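Local structure of insecticidal Delta-Endotoxin Cry8Ea1 (Bacillus Thuringiensis, 3EB7) at residues R439-Y444 and T449-V454; L513-G518 and A547-P552; T551-N556 and I583-V588. The protein is an insecticidal crystal toxin active against larvae of the beetle Holotrichia parallela, probably by making pores in gut membranes as related three-domain Cry toxins do. All coordinates share one frame; numbering follows the deposited sequence.

Contact 1. Residues R439-Y444 and T449-V454; sequences RTNTVY and TQIPVV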
ATOM      1  N   ARG A 439      -4.648   4.968  13.317  1.00 24.65           N
ATOM      2  CA  ARG A 439      -5.962   5.481  13.663  1.00 25.09           C
ATOM      3  C   ARG A 439      -5.963   6.853  14.323  1.00 25.33           C
ATOM      4  O   ARG A 439      -7.011   7.491  14.436  1.00 26.12           O
ATOM      5  CB  ARG A 439      -6.616   4.492  14.626  1.00 24.65           C
ATOM      6  CG  ARG A 439      -6.897   3.143  14.001  1.00 24.84           C
ATOM      7  CD  ARG A 439      -7.742   2.317  14.986  1.00 25.33           C
ATOM      8  NE  ARG A 439      -8.329   1.249  14.223  1.00 24.83           N
ATOM      9  CZ  ARG A 439      -9.566   1.240  13.764  1.00 20.07           C
ATOM     10  NH1 ARG A 439     -10.396   2.225  14.064  1.00 18.91           N
ATOM     11  NH2 ARG A 439      -9.966   0.215  13.018  1.00 19.33           N
ATOM     12  N   THR A 440      -4.790   7.303  14.743  1.00 26.16           N
ATOM     13  CA  THR A 440      -4.660   8.393  15.711  1.00 26.35           C
ATOM     14  C   THR A 440      -3.840   9.576  15.205  1.00 26.72           C
ATOM     15  O   THR A 440      -3.746  10.612  15.907  1.00 26.67           O
ATOM     16  CB  THR A 440      -3.938   7.869  17.011  1.00 27.02           C
ATOM     17  OG1 THR A 440      -2.794   7.100  16.623  1.00 27.23           O
ATOM     18  CG2 THR A 440      -4.863   6.969  17.887  1.00 24.75           C
ATOM     19  N   ASN A 441      -3.212   9.434  14.027  1.00 25.78           N
ATOM     20  CA  ASN A 441      -2.220  10.437  13.586  1.00 25.57           C
ATOM     21  C   ASN A 441      -1.236  10.844  14.716  1.00 25.63           C
ATOM     22  O   ASN A 441      -1.128  12.024  15.107  1.00 25.84           O
ATOM     23  CB  ASN A 441      -2.911  11.672  12.999  1.00 25.19           C
ATOM     24  CG  ASN A 441      -3.632  11.382  11.708  1.00 23.18           C
ATOM     25  OD1 ASN A 441      -3.171  10.571  10.898  1.00 23.79           O
ATOM     26  ND2 ASN A 441      -4.772  12.045  11.502  1.00 21.55           N
ATOM     27  N   THR A 442      -0.532   9.848  15.234  1.00 25.34           N
ATOM     28  CA  THR A 442       0.427  10.021  16.311  1.00 25.66           C
ATOM     29  C   THR A 442       1.642  10.743  15.779  1.00 25.74           C
ATOM     30  O   THR A 442       2.118  10.425  14.701  1.00 26.99           O
ATOM     31  CB  THR A 442       0.847   8.649  16.906  1.00 25.33           C
ATOM     32  OG1 THR A 442      -0.309   8.010  17.447  1.00 26.60           O
ATOM     33  CG2 THR A 442       1.895   8.778  18.031  1.00 25.36           C
ATOM     34  N   VAL A 443       2.134  11.705  16.557  1.00 26.17           N
ATOM     35  CA  VAL A 443       3.382  12.434  16.276  1.00 25.68           C
ATOM     36  C   VAL A 443       4.401  12.003  17.326  1.00 26.73           C
ATOM     37  O   VAL A 443       4.162  12.163  18.543  1.00 26.63           O
ATOM     38  CB  VAL A 443       3.152  13.990  16.300  1.00 25.20           C
ATOM     39  CG1 VAL A 443       4.422  14.775  15.952  1.00 22.93           C
ATOM     40  CG2 VAL A 443       2.056  14.365  15.326  1.00 24.30           C
ATOM     41  N   TYR A 444       5.509  11.440  16.835  1.00 26.95           N
ATOM     42  CA  TYR A 444       6.627  10.966  17.658  1.00 28.99           C
ATOM     43  C   TYR A 444       7.679  12.035  17.944  1.00 29.16           C
ATOM     44  O   TYR A 444       8.017  12.818  17.059  1.00 30.41           O
ATOM     45  CB  TYR A 444       7.299   9.734  17.019  1.00 28.99           C
ATOM     46  CG  TYR A 444       6.294   8.632  16.768  1.00 30.89           C
ATOM     47  CD1 TYR A 444       5.615   8.553  15.553  1.00 30.75           C
ATOM     48  CD2 TYR A 444       5.985   7.699  17.768  1.00 30.19           C
ATOM     49  CE1 TYR A 444       4.655   7.568  15.323  1.00 31.73           C
ATOM     50  CE2 TYR A 444       5.038   6.719  17.552  1.00 31.88           C
ATOM     51  CZ  TYR A 444       4.376   6.657  16.326  1.00 30.54           C
ATOM     52  OH  TYR A 444       3.438   5.682  16.104  1.00 31.19           O
ATOM     53  N   THR A 449       7.865  11.896  11.473  1.00 22.41           N
ATOM     54  CA  THR A 449       6.497  11.399  11.279  1.00 23.01           C
ATOM     55  C   THR A 449       5.992  11.790   9.902  1.00 23.17           C
ATOM     56  O   THR A 449       6.012  12.959   9.547  1.00 23.72           O
ATOM     57  CB  THR A 449       5.539  11.924  12.387  1.00 22.97           C
ATOM     58  OG1 THR A 449       6.193  11.802  13.668  1.00 25.14           O
ATOM     59  CG2 THR A 449       4.306  11.116  12.427  1.00 23.08           C
ATOM     60  N   GLN A 450       5.561  10.813   9.103  1.00 23.70           N
ATOM     61  CA  GLN A 450       4.916  11.128   7.813  1.00 23.96           C
ATOM     62  C   GLN A 450       3.411  11.079   7.957  1.00 23.85           C
ATOM     63  O   GLN A 450       2.875  10.100   8.482  1.00 23.82           O
ATOM     64  CB  GLN A 450       5.364  10.170   6.706  1.00 24.48           C
ATOM     65  CG  GLN A 450       6.836  10.330   6.342  1.00 26.97           C
ATOM     66  CD  GLN A 450       7.276   9.350   5.275  1.00 30.41           C
ATOM     67  OE1 GLN A 450       6.469   8.596   4.737  1.00 35.13           O
ATOM     68  NE2 GLN A 450       8.547   9.368   4.952  1.00 32.70           N
ATOM     69  N   ILE A 451       2.739  12.146   7.514  1.00 23.63           N
ATOM     70  CA  ILE A 451       1.306  12.282   7.647  1.00 23.48           C
ATOM     71  C   ILE A 451       0.773  12.713   6.307  1.00 23.55           C
ATOM     72  O   ILE A 451       0.827  13.904   5.976  1.00 23.14           O
ATOM     73  CB  ILE A 451       0.872  13.374   8.670  1.00 24.26           C
ATOM     74  CG1 ILE A 451       1.728  13.318   9.954  1.00 25.42           C
ATOM     75  CG2 ILE A 451      -0.679  13.315   8.899  1.00 22.74           C
ATOM     76  CD1 ILE A 451       1.198  12.390  11.056  1.00 26.09           C
ATOM     77  N   PRO A 452       0.246  11.747   5.536  1.00 23.27           N
ATOM     78  CA  PRO A 452      -0.445  12.014   4.284  1.00 22.64           C
ATOM     79  C   PRO A 452      -1.618  12.937   4.557  1.00 22.56           C
ATOM     80  O   PRO A 452      -2.371  12.684   5.491  1.00 23.09           O
ATOM     81  CB  PRO A 452      -0.951  10.626   3.894  1.00 22.79           C
ATOM     82  CG  PRO A 452       0.032   9.695   4.512  1.00 21.65           C
ATOM     83  CD  PRO A 452       0.286  10.298   5.840  1.00 22.94           C
ATOM     84  N   VAL A 453      -1.801  13.989   3.766  1.00 21.81           N
ATOM     85  CA  VAL A 453      -2.873  14.958   4.071  1.00 21.84           C
ATOM     86  C   VAL A 453      -4.296  14.402   3.853  1.00 21.47           C
ATOM     87  O   VAL A 453      -5.288  14.978   4.333  1.00 20.90           O
ATOM     88  CB  VAL A 453      -2.679  16.315   3.341  1.00 22.00           C
ATOM     89  CG1 VAL A 453      -1.417  17.022   3.853  1.00 21.36           C
ATOM     90  CG2 VAL A 453      -2.640  16.098   1.785  1.00 22.77           C
ATOM     91  N   VAL A 454      -4.374  13.265   3.167  1.00 20.98           N
ATOM     92  CA  VAL A 454      -5.631  12.547   2.958  1.00 19.80           C
ATOM     93  C   VAL A 454      -6.177  11.998   4.306  1.00 19.52           C
ATOM     94  O   VAL A 454      -7.343  11.622   4.404  1.00 20.82           O
ATOM     95  CB  VAL A 454      -5.495  11.497   1.803  1.00 19.94           C
ATOM     96  CG1 VAL A 454      -4.650  10.256   2.211  1.00 19.15           C
ATOM     97  CG2 VAL A 454      -6.857  11.111   1.236  1.00 19.74           C
TER
HETATM   98  O   HOH W   1       7.767  13.581  14.323  1.00 25.94           O
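Thr-449 presents both branches of its side chain to Thr-442, Val-443 and Tyr-444, its axis running roughly at right angles to the side chains of Val-443 and Tyr-444. The hydroxyl, on the branch beside its own backbone N (chi1 -44°), accepts the backbone N-H of Tyr-444: the bond from Tyr-444 N to Thr-449 OG1 is 3.3 Å long and fairly straight, at 159°. The same oxygen lies near the plane of the tyrosine ring, at its edge, 3.8 Å from Tyr-444 CD1. The methyl branch turns to the preceding peptide, with Thr-449 CG2 packed tightly, 3.2 Å from Thr-442 O. A water lies 2.9 Å from Tyr-444 O and close to the threonine hydroxyl. Here the chain crosses from one sheet of the C-terminal beta sandwich of the toxin to the other: strand 442-443 edges the first, whereas strand 448-452 pairs with 578-588 in the second. Farther along, Ile-451 makes a loose approach, its CG2 4.2 Å from Asn-441 OD1, an oxygen that is itself hydrogen-bonded to Lys-455. Within segment 439-444, Thr-442 CG2 lies 3.7 Å above one face of the Tyr-444 ring, displaced toward the rim.

Contact 2. Residues L513-G518 and A547-P552; sequences LDVVRG and ASFSTP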
ATOM      1  N   LEU A 513       2.467  29.015   0.566  1.00 24.70           N
ATOM      2  CA  LEU A 513       2.029  27.933   1.422  1.00 25.16           C
ATOM      3  C   LEU A 513       2.194  28.345   2.870  1.00 25.43           C
ATOM      4  O   LEU A 513       3.218  28.859   3.242  1.00 25.66           O
ATOM      5  CB  LEU A 513       2.819  26.633   1.158  1.00 24.75           C
ATOM      6  CG  LEU A 513       2.351  25.376   1.931  1.00 23.68           C
ATOM      7  CD1 LEU A 513       2.628  24.104   1.137  1.00 23.01           C
ATOM      8  CD2 LEU A 513       2.944  25.285   3.361  1.00 23.13           C
ATOM      9  N   ASP A 514       1.178  28.128   3.687  1.00 25.68           N
ATOM     10  CA  ASP A 514       1.439  28.116   5.110  1.00 26.34           C
ATOM     11  C   ASP A 514       0.824  26.951   5.884  1.00 25.68           C
ATOM     12  O   ASP A 514      -0.131  26.287   5.444  1.00 25.21           O
ATOM     13  CB  ASP A 514       1.059  29.422   5.737  1.00 27.73           C
ATOM     14  CG  ASP A 514      -0.243  29.885   5.275  1.00 31.36           C
ATOM     15  OD1 ASP A 514      -1.208  29.112   5.475  1.00 36.43           O
ATOM     16  OD2 ASP A 514      -0.303  31.002   4.706  1.00 35.44           O
ATOM     17  N   VAL A 515       1.443  26.734   7.032  1.00 24.85           N
ATOM     18  CA  VAL A 515       1.114  25.696   7.981  1.00 24.32           C
ATOM     19  C   VAL A 515       0.420  26.367   9.158  1.00 24.19           C
ATOM     20  O   VAL A 515       0.986  27.253   9.786  1.00 23.59           O
ATOM     21  CB  VAL A 515       2.416  25.035   8.470  1.00 24.11           C
ATOM     22  CG1 VAL A 515       2.117  23.846   9.389  1.00 22.71           C
ATOM     23  CG2 VAL A 515       3.248  24.611   7.255  1.00 22.91           C
ATOM     24  N   VAL A 516      -0.824  25.977   9.400  1.00 24.38           N
ATOM     25  CA  VAL A 516      -1.605  26.487  10.511  1.00 24.43           C
ATOM     26  C   VAL A 516      -1.644  25.386  11.615  1.00 25.19           C
ATOM     27  O   VAL A 516      -2.103  24.235  11.414  1.00 25.11           O
ATOM     28  CB  VAL A 516      -3.023  26.915  10.010  1.00 24.78           C
ATOM     29  CG1 VAL A 516      -3.889  27.473  11.119  1.00 22.65           C
ATOM     30  CG2 VAL A 516      -2.921  27.912   8.835  1.00 23.96           C
ATOM     31  N   ARG A 517      -1.106  25.737  12.766  1.00 25.64           N
ATOM     32  CA  ARG A 517      -1.096  24.856  13.913  1.00 26.53           C
ATOM     33  C   ARG A 517      -2.056  25.369  14.983  1.00 27.41           C
ATOM     34  O   ARG A 517      -1.965  26.530  15.440  1.00 26.91           O
ATOM     35  CB  ARG A 517       0.315  24.702  14.489  1.00 25.97           C
ATOM     36  CG  ARG A 517       0.385  23.649  15.604  1.00 27.74           C
ATOM     37  CD  ARG A 517       0.077  24.218  16.976  1.00 25.09           C
ATOM     38  NE  ARG A 517       1.240  24.918  17.531  1.00 29.05           N
ATOM     39  CZ  ARG A 517       1.365  26.246  17.624  1.00 28.74           C
ATOM     40  NH1 ARG A 517       0.400  27.066  17.198  1.00 28.65           N
ATOM     41  NH2 ARG A 517       2.455  26.755  18.160  1.00 27.03           N
ATOM     42  N   GLY A 518      -2.955  24.475  15.404  1.00 28.49           N
ATOM     43  CA  GLY A 518      -3.968  24.803  16.386  1.00 29.10           C
ATOM     44  C   GLY A 518      -4.818  26.028  16.061  1.00 30.03           C
ATOM     45  O   GLY A 518      -5.397  26.620  16.969  1.00 30.57           O
ATOM     46  N   ALA A 547       8.567  21.317   0.187  1.00 23.89           N
ATOM     47  CA  ALA A 547       8.460  22.640   0.755  1.00 23.73           C
ATOM     48  C   ALA A 547       8.928  22.503   2.203  1.00 23.93           C
ATOM     49  O   ALA A 547       8.207  21.949   3.039  1.00 23.62           O
ATOM     50  CB  ALA A 547       7.029  23.137   0.691  1.00 23.54           C
ATOM     51  N   SER A 548      10.138  23.003   2.481  1.00 23.26           N
ATOM     52  CA  SER A 548      10.807  22.804   3.755  1.00 22.99           C
ATOM     53  C   SER A 548      11.037  24.136   4.496  1.00 23.87           C
ATOM     54  O   SER A 548      11.494  25.127   3.922  1.00 23.81           O
ATOM     55  CB  SER A 548      12.126  22.049   3.544  1.00 22.53           C
ATOM     56  OG  SER A 548      12.775  21.757   4.776  1.00 23.33           O
ATOM     57  N   PHE A 549      10.678  24.138   5.778  1.00 24.55           N
ATOM     58  CA  PHE A 549      10.863  25.253   6.668  1.00 24.74           C
ATOM     59  C   PHE A 549      11.867  24.836   7.733  1.00 25.40           C
ATOM     60  O   PHE A 549      11.820  23.693   8.206  1.00 25.14           O
ATOM     61  CB  PHE A 549       9.566  25.581   7.393  1.00 24.27           C
ATOM     62  CG  PHE A 549       8.431  25.965   6.492  1.00 24.93           C
ATOM     63  CD1 PHE A 549       7.421  25.037   6.197  1.00 20.27           C
ATOM     64  CD2 PHE A 549       8.338  27.272   5.961  1.00 23.82           C
ATOM     65  CE1 PHE A 549       6.344  25.382   5.382  1.00 20.03           C
ATOM     66  CE2 PHE A 549       7.243  27.635   5.130  1.00 24.10           C
ATOM     67  CZ  PHE A 549       6.243  26.680   4.844  1.00 22.38           C
ATOM     68  N   SER A 550      12.707  25.791   8.138  1.00 25.73           N
ATOM     69  CA  SER A 550      13.685  25.620   9.201  1.00 27.42           C
ATOM     70  C   SER A 550      13.197  26.208  10.518  1.00 27.59           C
ATOM     71  O   SER A 550      13.595  25.740  11.571  1.00 27.93           O
ATOM     72  CB  SER A 550      15.039  26.246   8.813  1.00 27.56           C
ATOM     73  OG  SER A 550      14.882  27.615   8.441  1.00 31.25           O
ATOM     74  N   THR A 551      12.342  27.223  10.450  1.00 27.69           N
ATOM     75  CA  THR A 551      11.702  27.823  11.637  1.00 27.76           C
ATOM     76  C   THR A 551      10.796  26.808  12.377  1.00 27.32           C
ATOM     77  O   THR A 551       9.752  26.423  11.864  1.00 26.47           O
ATOM     78  CB  THR A 551      10.875  29.097  11.224  1.00 27.69           C
ATOM     79  OG1 THR A 551      11.735  30.016  10.549  1.00 29.22           O
ATOM     80  CG2 THR A 551      10.223  29.803  12.423  1.00 27.93           C
ATOM     81  N   PRO A 552      11.193  26.383  13.597  1.00 27.66           N
ATOM     82  CA  PRO A 552      10.406  25.378  14.290  1.00 27.54           C
ATOM     83  C   PRO A 552       9.194  25.981  15.015  1.00 28.17           C
ATOM     84  O   PRO A 552       8.921  27.191  14.892  1.00 28.80           O
ATOM     85  CB  PRO A 552      11.398  24.792  15.275  1.00 27.42           C
ATOM     86  CG  PRO A 552      12.248  25.977  15.667  1.00 29.21           C
ATOM     87  CD  PRO A 552      12.360  26.818  14.395  1.00 27.95           C
TER
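Phe-549 reaches across from the end of strand 545-548 to meet Leu-513 and Val-515 on strand 511-517, and the touching is wholly apolar. Two methyls share one end of the ring. Leu-513 CD2 comes in the ring plane, at the edge, 3.9 Å from Phe-549 CZ and 4.0 Å from Phe-549 CE1. Val-515 CG2 approaches the same CE1 obliquely, at 3.7 Å, and its side chain and the phenyl group slide past one another in opposite directions. Torsions set up this sharing: in Leu-513, CG stands opposite the backbone N (chi1 -175°), which carries CD2 out to the ring, while the valine uses the methyl that lies beside its own N. Ala-547 adds a looser approach, its CB 4.5 Å from Leu-513 CD1.

Strand 511-517 belongs to one sheet of the beta sandwich and strand 545-548 to the other, so these side chains are part of the filling between the layers; the CA atoms of Leu-513 and Ala-547 are 8.4 Å apart, too far for backbone pairing. Aromatic contact continues beyond the two segments. The ring of Phe-527, on the neighbouring strand 520-527, meets that of Phe-549 with the planes at about 85°, and it also touches Leu-513 and Ala-547. Ile-503, on strand 498-507, packs against both Leu-513 and Phe-549.

Polar bonds are made to residues outside the two segments. Arg-500 NH1 binds the carbonyl oxygen of Phe-549 and the hydroxyl of Ser-548, which would steady the backbone that carries the ring. The backbone of Leu-513 bonds to Gly-525 and that of Val-515 to Val-522 and Asn-523, tying the segment to the adjacent strand 520-527.

Contact 3. Residues T551-N556 and I583-V588; sequences TPFTFN and IELIPV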
ATOM      1  N   THR A 551      12.342  27.223  10.450  1.00 27.69           N
ATOM      2  CA  THR A 551      11.702  27.823  11.637  1.00 27.76           C
ATOM      3  C   THR A 551      10.796  26.808  12.377  1.00 27.32           C
ATOM      4  O   THR A 551       9.752  26.423  11.864  1.00 26.47           O
ATOM      5  CB  THR A 551      10.875  29.097  11.224  1.00 27.69           C
ATOM      6  OG1 THR A 551      11.735  30.016  10.549  1.00 29.22           O
ATOM      7  CG2 THR A 551      10.223  29.803  12.423  1.00 27.93           C
ATOM      8  N   PRO A 552      11.193  26.383  13.597  1.00 27.66           N
ATOM      9  CA  PRO A 552      10.406  25.378  14.290  1.00 27.54           C
ATOM     10  C   PRO A 552       9.194  25.981  15.015  1.00 28.17           C
ATOM     11  O   PRO A 552       8.921  27.191  14.892  1.00 28.80           O
ATOM     12  CB  PRO A 552      11.398  24.792  15.275  1.00 27.42           C
ATOM     13  CG  PRO A 552      12.248  25.977  15.667  1.00 29.21           C
ATOM     14  CD  PRO A 552      12.360  26.818  14.395  1.00 27.95           C
ATOM     15  N   PHE A 553       8.463  25.128  15.739  1.00 27.01           N
ATOM     16  CA  PHE A 553       7.327  25.513  16.552  1.00 25.74           C
ATOM     17  C   PHE A 553       7.069  24.339  17.490  1.00 25.89           C
ATOM     18  O   PHE A 553       7.635  23.254  17.312  1.00 25.82           O
ATOM     19  CB  PHE A 553       6.102  25.769  15.691  1.00 25.67           C
ATOM     20  CG  PHE A 553       5.573  24.517  14.968  1.00 27.32           C
ATOM     21  CD1 PHE A 553       4.632  23.684  15.571  1.00 26.15           C
ATOM     22  CD2 PHE A 553       6.012  24.192  13.687  1.00 23.69           C
ATOM     23  CE1 PHE A 553       4.161  22.554  14.908  1.00 26.73           C
ATOM     24  CE2 PHE A 553       5.549  23.090  13.049  1.00 25.15           C
ATOM     25  CZ  PHE A 553       4.626  22.264  13.659  1.00 26.89           C
ATOM     26  N   THR A 554       6.227  24.570  18.492  1.00 25.46           N
ATOM     27  CA  THR A 554       5.731  23.519  19.364  1.00 25.66           C
ATOM     28  C   THR A 554       4.207  23.365  19.189  1.00 25.14           C
ATOM     29  O   THR A 554       3.524  24.308  18.789  1.00 24.29           O
ATOM     30  CB  THR A 554       6.033  23.836  20.841  1.00 25.44           C
ATOM     31  OG1 THR A 554       5.464  25.104  21.149  1.00 26.32           O
ATOM     32  CG2 THR A 554       7.527  23.902  21.082  1.00 25.14           C
ATOM     33  N   PHE A 555       3.687  22.182  19.490  1.00 25.28           N
ATOM     34  CA  PHE A 555       2.256  22.029  19.652  1.00 27.42           C
ATOM     35  C   PHE A 555       1.751  22.627  20.973  1.00 28.51           C
ATOM     36  O   PHE A 555       2.474  22.705  21.942  1.00 30.42           O
ATOM     37  CB  PHE A 555       1.861  20.556  19.496  1.00 27.06           C
ATOM     38  CG  PHE A 555       2.087  20.036  18.109  1.00 26.98           C
ATOM     39  CD1 PHE A 555       3.233  19.306  17.807  1.00 26.38           C
ATOM     40  CD2 PHE A 555       1.181  20.316  17.110  1.00 24.74           C
ATOM     41  CE1 PHE A 555       3.466  18.858  16.533  1.00 25.82           C
ATOM     42  CE2 PHE A 555       1.389  19.870  15.842  1.00 26.06           C
ATOM     43  CZ  PHE A 555       2.541  19.138  15.539  1.00 26.04           C
ATOM     44  N   ASN A 556       0.496  23.024  21.004  1.00 30.35           N
ATOM     45  CA  ASN A 556      -0.140  23.599  22.167  1.00 31.17           C
ATOM     46  C   ASN A 556      -0.561  22.509  23.168  1.00 31.97           C
ATOM     47  O   ASN A 556      -0.420  22.669  24.397  1.00 31.54           O
ATOM     48  CB  ASN A 556      -1.373  24.401  21.727  1.00 30.93           C
ATOM     49  CG  ASN A 556      -1.037  25.584  20.820  1.00 32.53           C
ATOM     50  OD1 ASN A 556       0.058  26.134  20.878  1.00 33.76           O
ATOM     51  ND2 ASN A 556      -2.005  26.001  19.998  1.00 33.49           N
ATOM     52  N   ILE A 583       2.775  15.695   4.955  1.00 26.55           N
ATOM     53  CA  ILE A 583       3.595  16.531   5.819  1.00 27.59           C
ATOM     54  C   ILE A 583       4.524  15.596   6.555  1.00 27.32           C
ATOM     55  O   ILE A 583       4.114  14.515   6.973  1.00 27.95           O
ATOM     56  CB  ILE A 583       2.752  17.215   6.882  1.00 27.86           C
ATOM     57  CG1 ILE A 583       1.727  18.159   6.268  1.00 28.39           C
ATOM     58  CG2 ILE A 583       3.638  17.941   7.903  1.00 29.65           C
ATOM     59  CD1 ILE A 583       0.475  18.319   7.189  1.00 32.38           C
ATOM     60  N   GLU A 584       5.781  15.996   6.704  1.00 27.23           N
ATOM     61  CA  GLU A 584       6.706  15.270   7.574  1.00 26.60           C
ATOM     62  C   GLU A 584       7.088  16.230   8.677  1.00 25.73           C
ATOM     63  O   GLU A 584       7.397  17.402   8.426  1.00 23.73           O
ATOM     64  CB  GLU A 584       7.932  14.735   6.827  1.00 26.29           C
ATOM     65  CG  GLU A 584       7.558  13.989   5.529  1.00 28.74           C
ATOM     66  CD  GLU A 584       8.763  13.449   4.774  1.00 28.19           C
ATOM     67  OE1 GLU A 584       9.858  14.016   4.895  1.00 31.23           O
ATOM     68  OE2 GLU A 584       8.627  12.448   4.048  1.00 31.72           O
ATOM     69  N   LEU A 585       7.008  15.703   9.901  1.00 25.92           N
ATOM     70  CA  LEU A 585       7.336  16.393  11.122  1.00 26.00           C
ATOM     71  C   LEU A 585       8.669  15.861  11.600  1.00 26.33           C
ATOM     72  O   LEU A 585       8.856  14.648  11.747  1.00 25.28           O
ATOM     73  CB  LEU A 585       6.252  16.151  12.172  1.00 26.39           C
ATOM     74  CG  LEU A 585       4.985  16.966  11.904  1.00 28.01           C
ATOM     75  CD1 LEU A 585       3.748  16.319  12.537  1.00 28.33           C
ATOM     76  CD2 LEU A 585       5.189  18.397  12.415  1.00 29.74           C
ATOM     77  N   ILE A 586       9.585  16.794  11.842  1.00 26.54           N
ATOM     78  CA  ILE A 586      10.980  16.494  12.126  1.00 26.94           C
ATOM     79  C   ILE A 586      11.284  17.138  13.472  1.00 27.24           C
ATOM     80  O   ILE A 586      11.231  18.371  13.586  1.00 26.73           O
ATOM     81  CB  ILE A 586      11.906  17.075  10.987  1.00 26.86           C
ATOM     82  CG1 ILE A 586      11.487  16.514   9.619  1.00 26.35           C
ATOM     83  CG2 ILE A 586      13.429  16.857  11.269  1.00 27.11           C
ATOM     84  CD1 ILE A 586      11.667  17.462   8.473  1.00 27.16           C
ATOM     85  N   PRO A 587      11.625  16.322  14.487  1.00 28.49           N
ATOM     86  CA  PRO A 587      12.000  16.901  15.796  1.00 29.95           C
ATOM     87  C   PRO A 587      13.312  17.741  15.713  1.00 30.98           C
ATOM     88  O   PRO A 587      14.311  17.309  15.142  1.00 31.00           O
ATOM     89  CB  PRO A 587      12.175  15.662  16.700  1.00 29.27           C
ATOM     90  CG  PRO A 587      11.596  14.543  15.936  1.00 28.64           C
ATOM     91  CD  PRO A 587      11.750  14.857  14.502  1.00 28.15           C
ATOM     92  N   VAL A 588      13.272  18.940  16.268  1.00 32.52           N
ATOM     93  CA  VAL A 588      14.395  19.859  16.249  1.00 34.40           C
ATOM     94  C   VAL A 588      14.911  19.875  17.685  1.00 35.94           C
ATOM     95  O   VAL A 588      14.144  20.075  18.620  1.00 34.90           O
ATOM     96  CB  VAL A 588      13.922  21.265  15.783  1.00 34.13           C
ATOM     97  CG1 VAL A 588      15.018  22.323  15.928  1.00 35.13           C
ATOM     98  CG2 VAL A 588      13.441  21.189  14.364  1.00 34.44           C
TER
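Leu-585 pushes one methyl toward the far ends of two phenyl rings, Phe-553 and Phe-555, which come from the loop 551-556. Its CD2 lies 4.1 Å from Phe-553 CZ and 4.2 Å from Phe-555 CZ, so that a single knob touches both rings. It meets Phe-555 at the ring edge, near the plane, the two side chains coming from opposite directions; toward the Phe-553 ring CD2 comes obliquely, and those two side chains run at about a right angle. The rings also shape one another. Phe-553 CE1 stands 3.8 Å above a face of Phe-555, shifted toward its rim, while Phe-555 CE2 lies in the plane of Phe-553, at its edge. With chi1 at 65°, the phenyl group of Phe-553 swings back to the strand although its CB points away from it. A second, separate touch has Pro-552 CB resting against Val-588 CG2 at 4.2 Å. Strand 578-588 belongs to one sheet of the sandwich; the ring of Tyr-499 meets that of Phe-555, and Val-501 touches both Phe-553 and Leu-585. Between the segments the chemistry is all carbon against carbon, implying that fit rather than directed bonds holds the loop to the strand.

How the contacts relate
All three contacts belong to the C-terminal beta sandwich. In contact 1 a polar threonine links two pieces of chain close in sequence, whereas contacts 2 and 3 rely on apolar side chains brought together from far apart. Contacts 1 and 3 join directly: Thr-449 N and Ile-451 N probably bond to Leu-585 O and Ile-583 O, pairing strands 448-452 and 578-588. Contacts 2 and 3 share Thr-551 and Pro-552 and are coupled by Arg-517, whose NE probably bonds to Thr-554 O. Contact 1 is mostly buried, with Thr-442 and Tyr-444 partly exposed; contacts 2 and 3 run from buried Leu-513, Val-515, Phe-553, Phe-555 and Leu-585 to partly exposed Phe-549, Pro-552 and Val-588.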